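Local coordinates for protein putative secreted endoglycosylceramidase (Rhodococcus hoagii, PDB 6JYZ) that probably hydrolyses the glycosidic bond between the galactose-based glycan and the ceramide of glycosphingolipids, as an endogalactosylceramidase of glycoside hydrolase family 5, at residues I86-L91 / G195-T200; E156-T161 / Q191-H196. All coordinates share one frame; numbering follows the deposited sequence.

How the contacts relate
Contacts 1 and 2 meet on one helix, 193-206, and share G195 and H196; their centres lie 10 Å apart. In contact 1 (86-91 with 195-200) the turn after strand 81-86 packs against the helix, whereas in contact 2 (156-161 with 191-196) a long loop packs on its first turn. W88 joins them directly: its CH2 lies 3.8 Å from CB of A158, and its CZ2 4.1 Å from CH2 of W157. E92 serves both: its carboxylate accepts from W88 NE1 and lies within hydrogen-bonding distance of the T200 hydroxyl, and its backbone oxygen accepts from W157 NE1. Both probably lie toward the barrel-strand ends where family 5 enzymes carry their active site.

Contact 1: residues I86-L91 / G195-T200; sequences IAWSAL and GHLVQT
W88 lays its indole against L197 of helix 193-206. The CD1 methyl of L197 sits over the pyrrole half, 3.7 Å from the centroid of the W88 five-membered ring and only 13° off the ring normal, a CH-pi contact. The ring can get there because CG of W88 stands anti to the backbone N (chi1 179°), which throws the indole out from the short helix 88-91 toward helix 193-206. The benzo half reaches the helix backbone, with CZ2 of W88 3.7 Å from N of L197, while CB of H196 comes up near the ring plane, 4.2 Å from the same CZ2. T200 OG1 approaches the pyrrole side obliquely, 4.0 Å from W88 NE1; W88 NE1 donates to OE1 of the E92 carboxylate, and T200 OG1 lies within hydrogen-bonding reach of the same oxygen. An alanine here has no indole, so the L197 methyl is likely to be left without a packing surface and E92 without a donor, with a gap opened between the two helices. In the (beta/alpha)8 barrel of family 5 glycoside hydrolases, helix 88-91 follows directly from barrel strand 81-86, and helix 193-206 leads to strand 214-218; M124, on the intervening strand 119-124, touches W88, L91 and L197. One turn further on, L91 meets T200 through aliphatic carbon alone. CG2 of T200 lies 3.7 Å from CB of L91 and 3.8 Å from CD1 of L91, the two side chains slanting past each other. OG1 of T200 is also 3.0 Å from O of H196 in its own helix, and its one proton may serve either that carbonyl or E92.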
# COMPACT_ATOMS: atom_id res chain seq x y z
N ILE A 86 3.68 -5.72 6.41
CA ILE A 86 4.50 -6.47 7.37
C ILE A 86 4.60 -5.71 8.68
O ILE A 86 4.22 -4.53 8.77
CB ILE A 86 5.88 -6.77 6.80
CG1 ILE A 86 6.70 -5.51 6.55
CG2 ILE A 86 5.78 -7.62 5.50
CD1 ILE A 86 8.17 -5.75 6.17
N ALA A 87 5.07 -6.38 9.74
CA ALA A 87 4.99 -5.82 11.10
C ALA A 87 6.35 -5.72 11.75
O ALA A 87 7.07 -6.75 11.91
CB ALA A 87 4.10 -6.70 11.95
N TRP A 88 6.65 -4.55 12.25
CA TRP A 88 7.82 -4.38 13.10
C TRP A 88 7.78 -5.35 14.27
O TRP A 88 8.84 -5.95 14.63
CB TRP A 88 7.83 -2.91 13.59
CG TRP A 88 8.98 -2.54 14.51
CD1 TRP A 88 10.17 -3.21 14.74
CD2 TRP A 88 9.01 -1.34 15.30
NE1 TRP A 88 10.92 -2.49 15.63
CE2 TRP A 88 10.25 -1.36 15.98
CE3 TRP A 88 8.10 -0.27 15.48
CZ2 TRP A 88 10.60 -0.32 16.85
CZ3 TRP A 88 8.48 0.76 16.33
CH2 TRP A 88 9.70 0.74 17.01
N SER A 89 6.62 -5.61 14.86
CA SER A 89 6.53 -6.49 16.00
C SER A 89 7.00 -7.89 15.66
O SER A 89 7.46 -8.58 16.58
CB SER A 89 5.14 -6.52 16.58
OG SER A 89 4.25 -7.04 15.60
N ALA A 90 6.84 -8.34 14.44
CA ALA A 90 7.28 -9.71 14.06
C ALA A 90 8.73 -9.66 13.64
O ALA A 90 9.46 -10.64 13.88
CB ALA A 90 6.40 -10.19 12.93
N LEU A 91 9.26 -8.58 13.10
CA LEU A 91 10.66 -8.52 12.74
C LEU A 91 11.50 -8.43 14.00
O LEU A 91 12.63 -8.99 14.06
CB LEU A 91 10.96 -7.28 11.89
CG LEU A 91 10.40 -7.38 10.47
CD1 LEU A 91 10.24 -5.98 9.83
CD2 LEU A 91 11.30 -8.27 9.59
N GLY A 195 15.48 4.48 16.86
CA GLY A 195 16.74 3.90 16.35
C GLY A 195 16.57 2.39 16.15
O GLY A 195 17.14 1.85 15.19
N HIS A 196 15.76 1.74 16.97
CA HIS A 196 15.47 0.32 16.73
C HIS A 196 14.74 0.08 15.41
O HIS A 196 15.07 -0.84 14.69
CB HIS A 196 14.65 -0.26 17.87
CG HIS A 196 15.47 -0.64 19.04
ND1 HIS A 196 15.77 0.07 20.17
CD2 HIS A 196 15.95 -1.87 19.24
CE1 HIS A 196 16.51 -0.71 21.00
NE2 HIS A 196 16.60 -1.89 20.44
N LEU A 197 13.70 0.87 15.12
CA LEU A 197 13.02 0.68 13.84
C LEU A 197 13.95 1.00 12.66
O LEU A 197 13.93 0.30 11.63
CB LEU A 197 11.72 1.50 13.76
CG LEU A 197 10.96 1.30 12.45
CD1 LEU A 197 10.68 -0.20 12.19
CD2 LEU A 197 9.66 2.10 12.44
N VAL A 198 14.76 2.06 12.78
CA VAL A 198 15.70 2.37 11.71
C VAL A 198 16.65 1.19 11.46
O VAL A 198 16.86 0.81 10.29
CB VAL A 198 16.46 3.67 12.08
CG1 VAL A 198 17.64 3.90 11.16
CG2 VAL A 198 15.53 4.88 12.03
N GLN A 199 17.20 0.60 12.52
CA GLN A 199 18.09 -0.54 12.35
C GLN A 199 17.33 -1.72 11.79
O GLN A 199 17.87 -2.44 10.93
CB GLN A 199 18.73 -0.85 13.70
CG GLN A 199 19.54 -2.17 13.63
CD GLN A 199 20.28 -2.44 14.92
OE1 GLN A 199 19.72 -2.80 15.93
NE2 GLN A 199 21.54 -2.18 14.85
N THR A 200 16.10 -1.98 12.22
CA THR A 200 15.30 -3.07 11.68
C THR A 200 15.08 -2.87 10.16
O THR A 200 15.20 -3.82 9.37
CB THR A 200 13.98 -3.20 12.46
OG1 THR A 200 14.31 -3.60 13.79
CG2 THR A 200 13.01 -4.17 11.79

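Contact 2: residues E156-T161 / Q191-H196; sequences EWATLT and QGVQGH
W157 pushes the far corner of its benzo ring into the face of the H196 imidazole. CH2 of W157 is 3.6 Å from CG of H196, over the rim of the imidazole, and the pair is edge-to-face, with the centroids of the W157 six-membered ring and the H196 ring 4.8 Å apart and the planes at 63°. With CG in the crowded position between the backbone N and the carbonyl carbon (chi1 63°), the indole swings toward the helix. A bond within the helix helps to fix the imidazole's rotation: ND1 of H196 donates to O of G192 at 3.1 Å, from well above the carbonyl plane, and the same oxygen also accepts the backbone N-H of H196. V193 supplies the main bump. Its CG1 methyl fits the hollow formed by the end of the W157 ring, A158 and L160, lying 3.9 Å from CA of A158 and 4.1 Å from CD1 of L160; A158 CB in turn sits over the rim of one W157 face. Further out, the two methyls of L160 press on the end amide of Q191, CD2 of L160 being 3.8 Å from Q191 OE1. A water links the two segments, donating to O of W157 at 2.8 Å and to OE1 of Q191 at 2.7 Å, and thereby bridges loop and helix start where Q191 meets solvent. The loop 156-161, which comes after barrel strand 119-124, is thus laid against the first turn of helix 193-206; W157 NE1 bonds to the backbone O of E92 beyond helix 88-91, and L160 also packs on A185 of helix 177-187.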
# COMPACT_ATOMS: atom_id res chain seq x y z
N GLU A 156 5.41 -4.78 21.87
CA GLU A 156 5.05 -4.28 23.19
C GLU A 156 6.20 -3.51 23.83
O GLU A 156 5.98 -2.47 24.45
CB GLU A 156 4.57 -5.44 24.03
CG GLU A 156 3.92 -5.00 25.36
CD GLU A 156 3.35 -6.16 26.16
OE1 GLU A 156 3.77 -7.31 25.95
OE2 GLU A 156 2.43 -5.89 26.92
N TRP A 157 7.42 -4.04 23.70
CA TRP A 157 8.56 -3.43 24.36
C TRP A 157 8.82 -2.01 23.86
O TRP A 157 9.47 -1.21 24.53
CB TRP A 157 9.83 -4.32 24.22
CG TRP A 157 10.29 -4.51 22.78
CD1 TRP A 157 10.01 -5.60 21.98
CD2 TRP A 157 11.07 -3.58 22.00
NE1 TRP A 157 10.60 -5.43 20.76
CE2 TRP A 157 11.20 -4.18 20.71
CE3 TRP A 157 11.67 -2.33 22.21
CZ2 TRP A 157 11.86 -3.52 19.66
CZ3 TRP A 157 12.39 -1.71 21.20
CH2 TRP A 157 12.44 -2.31 19.93
N ALA A 158 8.36 -1.68 22.63
CA ALA A 158 8.56 -0.37 22.02
C ALA A 158 7.39 0.56 22.29
O ALA A 158 7.41 1.68 21.72
CB ALA A 158 8.80 -0.50 20.53
N THR A 159 6.39 0.16 23.06
CA THR A 159 5.13 0.89 23.21
C THR A 159 5.14 1.62 24.57
O THR A 159 5.11 0.98 25.63
CB THR A 159 3.98 -0.09 23.17
OG1 THR A 159 3.97 -0.69 21.85
CG2 THR A 159 2.64 0.62 23.33
N LEU A 160 5.27 2.94 24.51
CA LEU A 160 5.53 3.80 25.67
C LEU A 160 4.37 4.80 25.78
O LEU A 160 4.42 5.90 25.23
CB LEU A 160 6.88 4.48 25.52
CG LEU A 160 8.07 3.51 25.34
CD1 LEU A 160 9.33 4.31 25.05
CD2 LEU A 160 8.22 2.59 26.57
N THR A 161 3.34 4.43 26.49
CA THR A 161 2.08 5.18 26.49
C THR A 161 1.99 6.16 27.66
O THR A 161 1.00 6.88 27.73
CB THR A 161 0.87 4.29 26.55
OG1 THR A 161 0.91 3.65 27.84
CG2 THR A 161 0.77 3.32 25.38
N GLN A 191 13.90 5.95 24.78
CA GLN A 191 14.46 4.62 24.97
C GLN A 191 15.08 4.11 23.67
O GLN A 191 15.25 2.89 23.51
CB GLN A 191 13.45 3.66 25.59
CG GLN A 191 12.99 4.15 26.97
CD GLN A 191 12.01 3.16 27.59
OE1 GLN A 191 11.89 1.96 27.23
NE2 GLN A 191 11.27 3.66 28.55
N GLY A 192 15.39 5.01 22.73
CA GLY A 192 15.95 4.56 21.45
C GLY A 192 14.97 3.79 20.58
O GLY A 192 15.43 3.14 19.63
N VAL A 193 13.67 3.90 20.76
CA VAL A 193 12.77 3.03 19.99
C VAL A 193 12.79 3.38 18.51
O VAL A 193 12.65 2.47 17.68
CB VAL A 193 11.32 3.01 20.49
CG1 VAL A 193 11.24 2.44 21.90
CG2 VAL A 193 10.63 4.39 20.45
N GLN A 194 12.98 4.65 18.14
CA GLN A 194 13.06 4.95 16.73
C GLN A 194 14.36 4.41 16.14
O GLN A 194 14.34 3.88 15.00
CB GLN A 194 12.93 6.46 16.50
CG GLN A 194 12.97 6.84 15.03
CD GLN A 194 12.90 8.31 14.74
OE1 GLN A 194 12.14 9.09 15.50
NE2 GLN A 194 13.50 8.72 13.68
N GLY A 195 15.48 4.48 16.86
CA GLY A 195 16.74 3.90 16.35
C GLY A 195 16.57 2.39 16.15
O GLY A 195 17.14 1.85 15.19
N HIS A 196 15.76 1.74 16.97
CA HIS A 196 15.47 0.32 16.73
C HIS A 196 14.74 0.08 15.41
O HIS A 196 15.07 -0.84 14.69
CB HIS A 196 14.65 -0.26 17.87
CG HIS A 196 15.47 -0.64 19.04
ND1 HIS A 196 15.77 0.07 20.17
CD2 HIS A 196 15.95 -1.87 19.24
CE1 HIS A 196 16.51 -0.71 21.00
NE2 HIS A 196 16.60 -1.89 20.44
O HOH W 1 11.49 0.72 24.84